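Long-range contacts in angiotensin-converting enzyme (Anopheles gambiae, PDB 6S1Z), which probably acts as a zinc peptidase that removes dipeptides from the C-terminal ends of peptides, and here binds the inhibitor fosinoprilat: residues A[323-328]-A[340-345]; A[35-40]-A[329-334]; A[108-113]-A[489-494]. All coordinates share one frame; numbering follows the deposited sequence.

Contact 1: A[323-328]-A[340-345]; sequences DLVCHA and RIKQCT. With KS8 (fosinoprilat), chain C.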
loop_
_atom_site.group_PDB
_atom_site.type_symbol
_atom_site.label_atom_id
_atom_site.label_comp_id
_atom_site.label_asym_id
_atom_site.label_seq_id
_atom_site.Cartn_x
_atom_site.Cartn_y
_atom_site.Cartn_z
ATOM N N ASP A 323 4.876 -20.883 10.130
ATOM C CA ASP A 323 4.150 -19.627 10.240
ATOM C C ASP A 323 4.998 -18.522 9.628
ATOM O O ASP A 323 6.181 -18.388 9.958
ATOM C CB ASP A 323 3.817 -19.308 11.699
ATOM C CG ASP A 323 2.704 -20.179 12.247
ATOM O OD1 ASP A 323 1.813 -20.570 11.463
ATOM O OD2 ASP A 323 2.718 -20.473 13.461
ATOM N N LEU A 324 4.398 -17.744 8.729
ATOM C CA LEU A 324 5.099 -16.644 8.087
ATOM C C LEU A 324 4.110 -15.521 7.812
ATOM O O LEU A 324 2.894 -15.688 7.934
ATOM C CB LEU A 324 5.782 -17.087 6.786
ATOM C CG LEU A 324 4.877 -17.386 5.587
ATOM C CD1 LEU A 324 5.711 -17.579 4.330
ATOM C CD2 LEU A 324 4.011 -18.608 5.845
ATOM N N VAL A 325 4.653 -14.369 7.428
ATOM C CA VAL A 325 3.852 -13.197 7.094
ATOM C C VAL A 325 3.643 -13.218 5.583
ATOM O O VAL A 325 4.489 -12.754 4.818
ATOM C CB VAL A 325 4.523 -11.904 7.559
ATOM C CG1 VAL A 325 3.671 -10.698 7.195
ATOM C CG2 VAL A 325 4.777 -11.948 9.061
ATOM N N CYS A 326 2.503 -13.763 5.148
ATOM C CA CYS A 326 2.210 -13.836 3.721
ATOM C C CYS A 326 2.016 -12.463 3.093
ATOM O O CYS A 326 2.052 -12.351 1.863
ATOM C CB CYS A 326 0.957 -14.677 3.470
ATOM S SG CYS A 326 1.278 -16.407 3.038
ATOM N N HIS A 327 1.801 -11.425 3.900
ATOM C CA HIS A 327 1.598 -10.087 3.363
ATOM C C HIS A 327 2.766 -9.713 2.460
ATOM O O HIS A 327 3.896 -9.552 2.934
ATOM C CB HIS A 327 1.440 -9.064 4.488
ATOM C CG HIS A 327 0.789 -7.789 4.052
ATOM N ND1 HIS A 327 1.507 -6.697 3.613
ATOM C CD2 HIS A 327 -0.516 -7.436 3.975
ATOM C CE1 HIS A 327 0.672 -5.725 3.291
ATOM N NE2 HIS A 327 -0.561 -6.147 3.502
ATOM N N ALA A 328 2.499 -9.586 1.160
ATOM C CA ALA A 328 3.550 -9.310 0.189
ATOM C C ALA A 328 4.443 -8.172 0.664
ATOM O O ALA A 328 3.981 -7.222 1.301
ATOM C CB ALA A 328 2.931 -8.964 -1.166
ATOM N N ARG A 340 15.110 -9.067 -2.192
ATOM C CA ARG A 340 14.222 -10.210 -2.046
ATOM C C ARG A 340 12.779 -9.740 -1.942
ATOM O O ARG A 340 12.498 -8.641 -1.456
ATOM C CB ARG A 340 14.576 -11.047 -0.809
ATOM C CG ARG A 340 15.989 -11.602 -0.816
ATOM C CD ARG A 340 16.276 -12.390 0.453
ATOM N NE ARG A 340 17.663 -12.239 0.888
ATOM C CZ ARG A 340 18.164 -12.779 1.995
ATOM N NH1 ARG A 340 17.397 -13.515 2.788
ATOM N NH2 ARG A 340 19.436 -12.581 2.311
ATOM N N ILE A 341 11.867 -10.593 -2.405
ATOM C CA ILE A 341 10.431 -10.362 -2.307
ATOM C C ILE A 341 9.803 -11.572 -1.633
ATOM O O ILE A 341 10.054 -12.713 -2.036
ATOM C CB ILE A 341 9.790 -10.114 -3.687
ATOM C CG1 ILE A 341 10.017 -8.663 -4.120
ATOM C CG2 ILE A 341 8.300 -10.455 -3.657
ATOM C CD1 ILE A 341 9.570 -8.358 -5.537
ATOM N N LYS A 342 8.991 -11.322 -0.610
ATOM C CA LYS A 342 8.277 -12.367 0.121
ATOM C C LYS A 342 6.788 -12.171 -0.150
ATOM O O LYS A 342 6.137 -11.337 0.487
ATOM C CB LYS A 342 8.599 -12.298 1.611
ATOM C CG LYS A 342 7.857 -13.313 2.468
ATOM C CD LYS A 342 8.325 -13.275 3.921
ATOM C CE LYS A 342 7.939 -11.977 4.622
ATOM N NZ LYS A 342 6.465 -11.815 4.754
ATOM N N GLN A 343 6.252 -12.939 -1.098
ATOM C CA GLN A 343 4.861 -12.797 -1.518
ATOM C C GLN A 343 4.263 -14.175 -1.753
ATOM O O GLN A 343 4.778 -14.946 -2.566
ATOM C CB GLN A 343 4.760 -11.947 -2.790
ATOM C CG GLN A 343 3.371 -11.911 -3.402
ATOM C CD GLN A 343 3.279 -10.958 -4.576
ATOM O OE1 GLN A 343 4.051 -10.005 -4.680
ATOM N NE2 GLN A 343 2.332 -11.216 -5.472
ATOM N N CYS A 344 3.169 -14.476 -1.048
ATOM C CA CYS A 344 2.444 -15.735 -1.225
ATOM C C CYS A 344 1.576 -15.629 -2.481
ATOM O O CYS A 344 0.346 -15.553 -2.436
ATOM C CB CYS A 344 1.615 -16.049 0.013
ATOM S SG CYS A 344 2.611 -16.320 1.502
ATOM N N THR A 345 2.253 -15.635 -3.626
ATOM C CA THR A 345 1.604 -15.347 -4.896
ATOM C C THR A 345 0.578 -16.416 -5.255
ATOM O O THR A 345 0.705 -17.589 -4.890
ATOM C CB THR A 345 2.645 -15.245 -6.011
ATOM O OG1 THR A 345 3.614 -14.243 -5.677
ATOM C CG2 THR A 345 1.986 -14.885 -7.336
HETATM C C04 KS8 C . 4.444 -4.037 2.114
HETATM C C05 KS8 C . 5.234 -2.903 2.901
HETATM C C06 KS8 C . 5.635 -3.363 4.364
HETATM C C07 KS8 C . 7.118 -3.743 4.473
HETATM C C08 KS8 C . 7.513 -4.206 5.951
HETATM C C09 KS8 C . 7.857 -3.259 6.907
HETATM C C10 KS8 C . 8.198 -3.661 8.189
HETATM C C11 KS8 C . 8.196 -5.033 8.523
HETATM C C12 KS8 C . 7.855 -5.969 7.580
HETATM C C13 KS8 C . 7.511 -5.567 6.283
HETATM C C14 KS8 C . 2.408 -4.286 -0.057
HETATM C C15 KS8 C . 1.209 -3.472 0.545
HETATM C C18 KS8 C . -0.405 -4.007 -1.348
HETATM C C19 KS8 C . -1.469 -3.085 -2.042
HETATM C C20 KS8 C . -1.918 -2.126 -0.889
HETATM C C21 KS8 C . -1.403 -2.647 0.282
HETATM C C22 KS8 C . -2.375 -3.599 0.950
HETATM C C25 KS8 C . -0.914 -2.318 -3.175
HETATM C C26 KS8 C . -0.372 -3.283 -4.261
HETATM C C27 KS8 C . -1.458 -3.936 -5.119
HETATM C C28 KS8 C . -2.321 -2.878 -5.778
HETATM C C29 KS8 C . -2.976 -2.007 -4.699
HETATM C C30 KS8 C . -1.941 -1.352 -3.773
HETATM N N17 KS8 C . -0.110 -3.417 -0.178
HETATM O O01 KS8 C . 3.846 -2.030 0.366
HETATM O O03 KS8 C . 5.118 -3.939 -0.610
HETATM O O16 KS8 C . 1.347 -2.901 1.580
HETATM O O23 KS8 C . -2.669 -4.713 0.403
HETATM O O24 KS8 C . -2.870 -3.301 2.005
HETATM P P02 KS8 C . 4.004 -3.498 0.393
#

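Contact 2: A[35-40]-A[329-334]; sequences LAAWEY and SAWDFF. With KS8 (fosinoprilat), chain C.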
loop_
_atom_site.group_PDB
_atom_site.type_symbol
_atom_site.label_atom_id
_atom_site.label_comp_id
_atom_site.label_asym_id
_atom_site.label_seq_id
_atom_site.Cartn_x
_atom_site.Cartn_y
_atom_site.Cartn_z
ATOM N N LEU A 35 18.588 -8.518 8.145
ATOM C CA LEU A 35 18.596 -9.958 7.904
ATOM C C LEU A 35 17.852 -10.696 9.009
ATOM O O LEU A 35 17.020 -11.570 8.737
ATOM C CB LEU A 35 20.036 -10.460 7.794
ATOM C CG LEU A 35 20.208 -11.967 7.586
ATOM C CD1 LEU A 35 19.549 -12.416 6.290
ATOM C CD2 LEU A 35 21.683 -12.340 7.599
ATOM N N ALA A 36 18.139 -10.357 10.267
ATOM C CA ALA A 36 17.437 -10.984 11.381
ATOM C C ALA A 36 15.943 -10.693 11.333
ATOM O O ALA A 36 15.135 -11.520 11.771
ATOM C CB ALA A 36 18.029 -10.509 12.708
ATOM N N ALA A 37 15.558 -9.526 10.812
ATOM C CA ALA A 37 14.141 -9.223 10.648
ATOM C C ALA A 37 13.517 -10.062 9.540
ATOM O O ALA A 37 12.326 -10.389 9.609
ATOM C CB ALA A 37 13.953 -7.734 10.356
ATOM N N TRP A 38 14.298 -10.420 8.520
ATOM C CA TRP A 38 13.785 -11.269 7.450
ATOM C C TRP A 38 13.568 -12.697 7.934
ATOM O O TRP A 38 12.560 -13.327 7.588
ATOM C CB TRP A 38 14.746 -11.244 6.260
ATOM C CG TRP A 38 14.544 -12.371 5.287
ATOM C CD1 TRP A 38 15.095 -13.619 5.353
ATOM C CD2 TRP A 38 13.743 -12.350 4.097
ATOM N NE1 TRP A 38 14.682 -14.376 4.284
ATOM C CE2 TRP A 38 13.852 -13.622 3.499
ATOM C CE3 TRP A 38 12.942 -11.382 3.483
ATOM C CZ2 TRP A 38 13.193 -13.950 2.316
ATOM C CZ3 TRP A 38 12.288 -11.712 2.309
ATOM C CH2 TRP A 38 12.419 -12.984 1.738
ATOM N N GLU A 39 14.503 -13.227 8.726
ATOM C CA GLU A 39 14.347 -14.575 9.265
ATOM C C GLU A 39 13.002 -14.728 9.962
ATOM O O GLU A 39 12.234 -15.650 9.666
ATOM C CB GLU A 39 15.490 -14.889 10.233
ATOM C CG GLU A 39 16.880 -14.852 9.612
ATOM C CD GLU A 39 17.072 -15.898 8.529
ATOM O OE1 GLU A 39 16.401 -15.807 7.480
ATOM O OE2 GLU A 39 17.893 -16.817 8.728
ATOM N N TYR A 40 12.700 -13.824 10.895
ATOM C CA TYR A 40 11.403 -13.840 11.558
ATOM C C TYR A 40 10.271 -13.469 10.611
ATOM O O TYR A 40 9.121 -13.847 10.861
ATOM C CB TYR A 40 11.418 -12.884 12.751
ATOM C CG TYR A 40 10.146 -12.901 13.566
ATOM C CD1 TYR A 40 9.828 -13.989 14.367
ATOM C CD2 TYR A 40 9.268 -11.826 13.541
ATOM C CE1 TYR A 40 8.666 -14.011 15.115
ATOM C CE2 TYR A 40 8.105 -11.837 14.288
ATOM C CZ TYR A 40 7.811 -12.931 15.075
ATOM O OH TYR A 40 6.653 -12.948 15.819
ATOM N N SER A 329 5.733 -8.276 0.351
ATOM C CA SER A 329 6.702 -7.287 0.796
ATOM C C SER A 329 7.954 -7.392 -0.061
ATOM O O SER A 329 8.193 -8.402 -0.728
ATOM C CB SER A 329 7.050 -7.476 2.278
ATOM O OG SER A 329 7.504 -8.795 2.531
ATOM N N ALA A 330 8.746 -6.322 -0.036
ATOM C CA ALA A 330 10.026 -6.256 -0.727
ATOM C C ALA A 330 11.068 -5.711 0.237
ATOM O O ALA A 330 10.807 -4.744 0.959
ATOM C CB ALA A 330 9.950 -5.373 -1.975
ATOM N N TRP A 331 12.247 -6.328 0.245
ATOM C CA TRP A 331 13.253 -6.062 1.261
ATOM C C TRP A 331 14.537 -5.529 0.643
ATOM O O TRP A 331 14.866 -5.821 -0.512
ATOM C CB TRP A 331 13.567 -7.331 2.063
ATOM C CG TRP A 331 12.403 -7.837 2.857
ATOM C CD1 TRP A 331 11.326 -8.526 2.384
ATOM C CD2 TRP A 331 12.200 -7.695 4.268
ATOM N NE1 TRP A 331 10.464 -8.823 3.412
ATOM C CE2 TRP A 331 10.978 -8.323 4.579
ATOM C CE3 TRP A 331 12.934 -7.098 5.298
ATOM C CZ2 TRP A 331 10.473 -8.370 5.876
ATOM C CZ3 TRP A 331 12.430 -7.146 6.585
ATOM C CH2 TRP A 331 11.211 -7.778 6.863
ATOM N N ASP A 332 15.260 -4.738 1.435
ATOM C CA ASP A 332 16.602 -4.272 1.099
ATOM C C ASP A 332 17.497 -4.562 2.294
ATOM O O ASP A 332 17.425 -3.869 3.313
ATOM C CB ASP A 332 16.615 -2.782 0.762
ATOM C CG ASP A 332 18.006 -2.279 0.414
ATOM O OD1 ASP A 332 18.910 -3.113 0.201
ATOM O OD2 ASP A 332 18.196 -1.045 0.361
ATOM N N PHE A 333 18.340 -5.584 2.173
ATOM C CA PHE A 333 19.317 -5.903 3.203
ATOM C C PHE A 333 20.574 -5.057 3.085
ATOM O O PHE A 333 21.620 -5.430 3.633
ATOM C CB PHE A 333 19.675 -7.390 3.140
ATOM C CG PHE A 333 18.485 -8.286 2.989
ATOM C CD1 PHE A 333 17.982 -8.579 1.733
ATOM C CD2 PHE A 333 17.860 -8.828 4.097
ATOM C CE1 PHE A 333 16.883 -9.394 1.586
ATOM C CE2 PHE A 333 16.761 -9.647 3.956
ATOM C CZ PHE A 333 16.272 -9.930 2.700
ATOM N N PHE A 334 20.485 -3.932 2.385
ATOM C CA PHE A 334 21.633 -3.047 2.154
ATOM C C PHE A 334 22.722 -3.889 1.486
ATOM O O PHE A 334 22.408 -4.754 0.652
ATOM C CB PHE A 334 22.041 -2.388 3.451
ATOM C CG PHE A 334 20.945 -1.589 4.093
ATOM C CD1 PHE A 334 20.768 -0.252 3.779
ATOM C CD2 PHE A 334 20.091 -2.175 5.011
ATOM C CE1 PHE A 334 19.760 0.486 4.370
ATOM C CE2 PHE A 334 19.081 -1.444 5.604
ATOM C CZ PHE A 334 18.914 -0.112 5.284
HETATM C C04 KS8 C . 4.444 -4.037 2.114
HETATM C C05 KS8 C . 5.234 -2.903 2.901
HETATM C C06 KS8 C . 5.635 -3.363 4.364
HETATM C C07 KS8 C . 7.118 -3.743 4.473
HETATM C C08 KS8 C . 7.513 -4.206 5.951
HETATM C C09 KS8 C . 7.857 -3.259 6.907
HETATM C C10 KS8 C . 8.198 -3.661 8.189
HETATM C C11 KS8 C . 8.196 -5.033 8.523
HETATM C C12 KS8 C . 7.855 -5.969 7.580
HETATM C C13 KS8 C . 7.511 -5.567 6.283
HETATM C C14 KS8 C . 2.408 -4.286 -0.057
HETATM C C15 KS8 C . 1.209 -3.472 0.545
HETATM C C18 KS8 C . -0.405 -4.007 -1.348
HETATM C C19 KS8 C . -1.469 -3.085 -2.042
HETATM C C20 KS8 C . -1.918 -2.126 -0.889
HETATM C C21 KS8 C . -1.403 -2.647 0.282
HETATM C C22 KS8 C . -2.375 -3.599 0.950
HETATM C C25 KS8 C . -0.914 -2.318 -3.175
HETATM C C26 KS8 C . -0.372 -3.283 -4.261
HETATM C C27 KS8 C . -1.458 -3.936 -5.119
HETATM C C28 KS8 C . -2.321 -2.878 -5.778
HETATM C C29 KS8 C . -2.976 -2.007 -4.699
HETATM C C30 KS8 C . -1.941 -1.352 -3.773
HETATM N N17 KS8 C . -0.110 -3.417 -0.178
HETATM O O01 KS8 C . 3.846 -2.030 0.366
HETATM O O03 KS8 C . 5.118 -3.939 -0.610
HETATM O O16 KS8 C . 1.347 -2.901 1.580
HETATM O O23 KS8 C . -2.669 -4.713 0.403
HETATM O O24 KS8 C . -2.870 -3.301 2.005
HETATM P P02 KS8 C . 4.004 -3.498 0.393
#

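Contact 3: A[108-113]-A[489-494]; sequences GAIASM and SADVEY. With KS8 (fosinoprilat), chain C.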
loop_
_atom_site.group_PDB
_atom_site.type_symbol
_atom_site.label_atom_id
_atom_site.label_comp_id
_atom_site.label_asym_id
_atom_site.label_seq_id
_atom_site.Cartn_x
_atom_site.Cartn_y
_atom_site.Cartn_z
ATOM N N GLY A 108 8.553 -5.411 21.061
ATOM C CA GLY A 108 7.845 -6.592 21.528
ATOM C C GLY A 108 6.346 -6.479 21.333
ATOM O O GLY A 108 5.694 -7.414 20.863
ATOM N N ALA A 109 5.778 -5.325 21.692
ATOM C CA ALA A 109 4.343 -5.124 21.521
ATOM C C ALA A 109 3.957 -5.133 20.048
ATOM O O ALA A 109 2.886 -5.631 19.685
ATOM C CB ALA A 109 3.915 -3.813 22.179
ATOM N N ILE A 110 4.816 -4.589 19.183
ATOM C CA ILE A 110 4.523 -4.568 17.752
ATOM C C ILE A 110 4.489 -5.987 17.197
ATOM O O ILE A 110 3.502 -6.411 16.586
ATOM C CB ILE A 110 5.550 -3.697 17.004
ATOM C CG1 ILE A 110 5.299 -2.216 17.300
ATOM C CG2 ILE A 110 5.497 -3.981 15.502
ATOM C CD1 ILE A 110 6.326 -1.274 16.695
ATOM N N ALA A 111 5.574 -6.738 17.396
ATOM C CA ALA A 111 5.625 -8.107 16.897
ATOM C C ALA A 111 4.475 -8.941 17.442
ATOM O O ALA A 111 3.954 -9.816 16.741
ATOM C CB ALA A 111 6.965 -8.749 17.256
ATOM N N SER A 112 4.061 -8.685 18.687
ATOM C CA SER A 112 2.940 -9.425 19.255
ATOM C C SER A 112 1.662 -9.189 18.462
ATOM O O SER A 112 0.770 -10.045 18.456
ATOM C CB SER A 112 2.737 -9.029 20.718
ATOM O OG SER A 112 1.705 -9.798 21.310
ATOM N N MET A 113 1.552 -8.041 17.791
ATOM C CA MET A 113 0.395 -7.777 16.942
ATOM C C MET A 113 0.580 -8.395 15.561
ATOM O O MET A 113 -0.337 -9.030 15.029
ATOM C CB MET A 113 0.159 -6.270 16.827
ATOM C CG MET A 113 -0.059 -5.568 18.158
ATOM S SD MET A 113 -0.584 -3.849 17.984
ATOM C CE MET A 113 0.818 -3.133 17.127
ATOM N N SER A 489 -1.166 -3.468 12.721
ATOM C CA SER A 489 -0.464 -4.349 13.645
ATOM C C SER A 489 1.045 -4.315 13.444
ATOM O O SER A 489 1.784 -4.748 14.335
ATOM C CB SER A 489 -0.977 -5.781 13.483
ATOM O OG SER A 489 -2.359 -5.863 13.787
ATOM N N ALA A 490 1.518 -3.811 12.306
ATOM C CA ALA A 490 2.940 -3.794 11.989
ATOM C C ALA A 490 3.575 -2.419 12.148
ATOM O O ALA A 490 4.783 -2.283 11.928
ATOM C CB ALA A 490 3.161 -4.297 10.559
ATOM N N ASP A 491 2.802 -1.403 12.526
ATOM C CA ASP A 491 3.308 -0.038 12.663
ATOM C C ASP A 491 4.009 0.406 11.379
ATOM O O ASP A 491 5.215 0.658 11.342
ATOM C CB ASP A 491 4.241 0.076 13.873
ATOM C CG ASP A 491 4.813 1.470 14.039
ATOM O OD1 ASP A 491 4.028 2.417 14.249
ATOM O OD2 ASP A 491 6.050 1.616 13.961
ATOM N N VAL A 492 3.218 0.496 10.312
ATOM C CA VAL A 492 3.703 0.890 8.994
ATOM C C VAL A 492 2.819 2.020 8.487
ATOM O O VAL A 492 1.613 1.824 8.283
ATOM C CB VAL A 492 3.699 -0.289 8.005
ATOM C CG1 VAL A 492 4.335 0.116 6.684
ATOM C CG2 VAL A 492 4.418 -1.491 8.604
ATOM N N GLU A 493 3.410 3.197 8.289
ATOM C CA GLU A 493 2.664 4.344 7.785
ATOM C C GLU A 493 1.963 3.994 6.480
ATOM O O GLU A 493 2.539 3.351 5.599
ATOM C CB GLU A 493 3.602 5.537 7.576
ATOM C CG GLU A 493 3.136 6.523 6.507
ATOM C CD GLU A 493 3.978 7.783 6.463
ATOM O OE1 GLU A 493 4.697 8.060 7.446
ATOM O OE2 GLU A 493 3.923 8.497 5.440
ATOM N N TYR A 494 0.709 4.434 6.358
ATOM C CA TYR A 494 -0.097 4.152 5.180
ATOM C C TYR A 494 -0.327 5.368 4.296
ATOM O O TYR A 494 -0.789 5.204 3.161
ATOM C CB TYR A 494 -1.458 3.575 5.592
ATOM C CG TYR A 494 -2.012 2.583 4.596
ATOM C CD1 TYR A 494 -2.725 3.007 3.483
ATOM C CD2 TYR A 494 -1.818 1.220 4.769
ATOM C CE1 TYR A 494 -3.228 2.099 2.570
ATOM C CE2 TYR A 494 -2.317 0.306 3.865
ATOM C CZ TYR A 494 -3.023 0.749 2.768
ATOM O OH TYR A 494 -3.517 -0.168 1.869
HETATM C C04 KS8 C . 4.444 -4.037 2.114
HETATM C C05 KS8 C . 5.234 -2.903 2.901
HETATM C C06 KS8 C . 5.635 -3.363 4.364
HETATM C C07 KS8 C . 7.118 -3.743 4.473
HETATM C C08 KS8 C . 7.513 -4.206 5.951
HETATM C C09 KS8 C . 7.857 -3.259 6.907
HETATM C C10 KS8 C . 8.198 -3.661 8.189
HETATM C C11 KS8 C . 8.196 -5.033 8.523
HETATM C C12 KS8 C . 7.855 -5.969 7.580
HETATM C C13 KS8 C . 7.511 -5.567 6.283
HETATM C C14 KS8 C . 2.408 -4.286 -0.057
HETATM C C15 KS8 C . 1.209 -3.472 0.545
HETATM C C18 KS8 C . -0.405 -4.007 -1.348
HETATM C C19 KS8 C . -1.469 -3.085 -2.042
HETATM C C20 KS8 C . -1.918 -2.126 -0.889
HETATM C C21 KS8 C . -1.403 -2.647 0.282
HETATM C C22 KS8 C . -2.375 -3.599 0.950
HETATM C C25 KS8 C . -0.914 -2.318 -3.175
HETATM C C26 KS8 C . -0.372 -3.283 -4.261
HETATM C C27 KS8 C . -1.458 -3.936 -5.119
HETATM C C28 KS8 C . -2.321 -2.878 -5.778
HETATM C C29 KS8 C . -2.976 -2.007 -4.699
HETATM C C30 KS8 C . -1.941 -1.352 -3.773
HETATM N N17 KS8 C . -0.110 -3.417 -0.178
HETATM O O01 KS8 C . 3.846 -2.030 0.366
HETATM O O03 KS8 C . 5.118 -3.939 -0.610
HETATM O O16 KS8 C . 1.347 -2.901 1.580
HETATM O O23 KS8 C . -2.669 -4.713 0.403
HETATM O O24 KS8 C . -2.870 -3.301 2.005
HETATM P P02 KS8 C . 4.004 -3.498 0.393
#

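Contact 1: A[323-328]-A[340-345]
C326 and C344 join the two segments covalently: their SG atoms lie 2.0 Å apart, with a CB-SG-SG-CB torsion of -83°, the left-handed sense. C344, at the centre of an inverse gamma turn, aims its CB at the other segment and holds SG beside its own backbone N and anti to its carbonyl carbon. L324 adds a looser apolar touch, its CD1 reaching to 4.4 Å from C344 SG. K342 loses more surface to the contact than any other residue in it. Its chain leaves the strand extended, then bends at chi3 and again at chi4, which brings the amine end to V325, the two side chains crossing at a slant. The exact position of the amine is doubtful, because the modelled approach of K342 NZ to the V325 carbonyl is too short to be trusted. At the backbone, A328 CA directs a hydrogen at K342 O, with 3.3 Å from A328 CA to K342 O and 150° at the hydrogen. Next to this, A328 CB rests on the extended chain of Q343, 3.7 Å from Q343 CG, and both residues also lean on E358 of the HExxH helix 349-368. Fosinoprilat lies past the H327-A328 end, where A328 O comes within 3.3 Å of KS8 C04. The ring edge of H327 meets the inhibitor in plane, H327 CE1 being 3.4 Å from KS8 O16, while the ring stacks on Y486. No reliable hydrogen bond joins the segments; a disulfide, a CH...O contact and apolar packing carry the contact, and the covalent link fixes the inhibitor-contacting loop to the chain just after strand 339-342.

Contact 2: A[35-40]-A[329-334]
Segment 35-40 of helix 12-42 and segment 329-334 run in opposite chain senses, the CA atoms of L35 and F333 being 6.2 Å apart and those of W38 and W331 8.1 Å. Three aromatic rings fill the gap. W38, its CG anti to the backbone N (chi1 163°), drives the edge of its six-membered ring into one face of the W331 five-membered ring: a T-shaped pair with planes at 89° and centroids 4.7 Å apart, W38 CZ3 coming within 3.3 Å of W331 CD1. F333 in turn points its edge at a face of W38 in an offset edge-to-face pair, planes at 76°, with F333 CZ 3.8 Å from W38 CD2. A37 CB touches the far end of the W331 indole, 4.1 Å from W331 CZ3, where W331 CH2 also lies 3.9 Å from KS8 C12 on the inhibitor's phenyl ring. A weak bond from W331 NE1 to S329 OG, 3.1 Å long, may help set the rotation of the indole. Across F333, D332 OD1 accepts from F334 N in an Asx turn. R340, from the antiparallel partner strand 339-342, makes cation-pi contacts with both W38 and F333; A330, pointing away from helix 12-42, packs on helix 349-368, and A37 meets helix 46-68.

Contact 3: A[108-113]-A[489-494]
Two backbone carbonyls face each other here without a hydrogen between them: I110 O and S489 O, both acceptors, lie 3.3 Å apart. M113 wraps the second of them. Its CB sits 3.3 Å from S489 O, and because the chain bends back at chi3 (-62°) the methyl returns to the same oxygen, with M113 CE 3.4 Å from S489 O. M113 CB also packs on the serine, 3.6 Å from S489 CB, while the hydroxyl of S489 is hydrogen-bonded to P483 O. Helix 486-490 ends at this point in a Schellman motif, D491 breaking the helical path with a positive phi of 53°, and it does so against the side of helix 100-118. The turn presents the D491 side chain to I110; the two side chains cross obliquely, with I110 CD1 3.8 Å from D491 CB, and the carboxylate itself takes a hydrogen bond from Y95 at OD2. Helix 168-184 packs on helix 100-118 through Y174 on I110 and F171 on M113. Past the turn the chain runs on to Y494, which stacks on Y497, and the Y494 hydroxyl donates to fosinoprilat across 3.2 Å from Y494 OH to KS8 O24.

From the N terminus, helix 12-42 supplies the first end of contact 2 (35-40) and helix 100-118 the first end of contact 3 (108-113). The chain then reaches 323-328, which opens contact 1, and passes at once into 329-334, where contact 2 closes. Residues 340-345 close contact 1, a short loop holding the two-stranded antiparallel hairpin, and 489-494 closes contact 3. Contacts 1 and 2 therefore cross, as do 2 and 3, whereas contact 1 lies wholly within the span of contact 3. Contacts 1 and 2 share the hairpin, and R340 O probably bonds W331 N between them. Each has one segment that reaches fosinoprilat (323-328, 329-334, 489-494), while helices 12-42 and 100-118 back the last two.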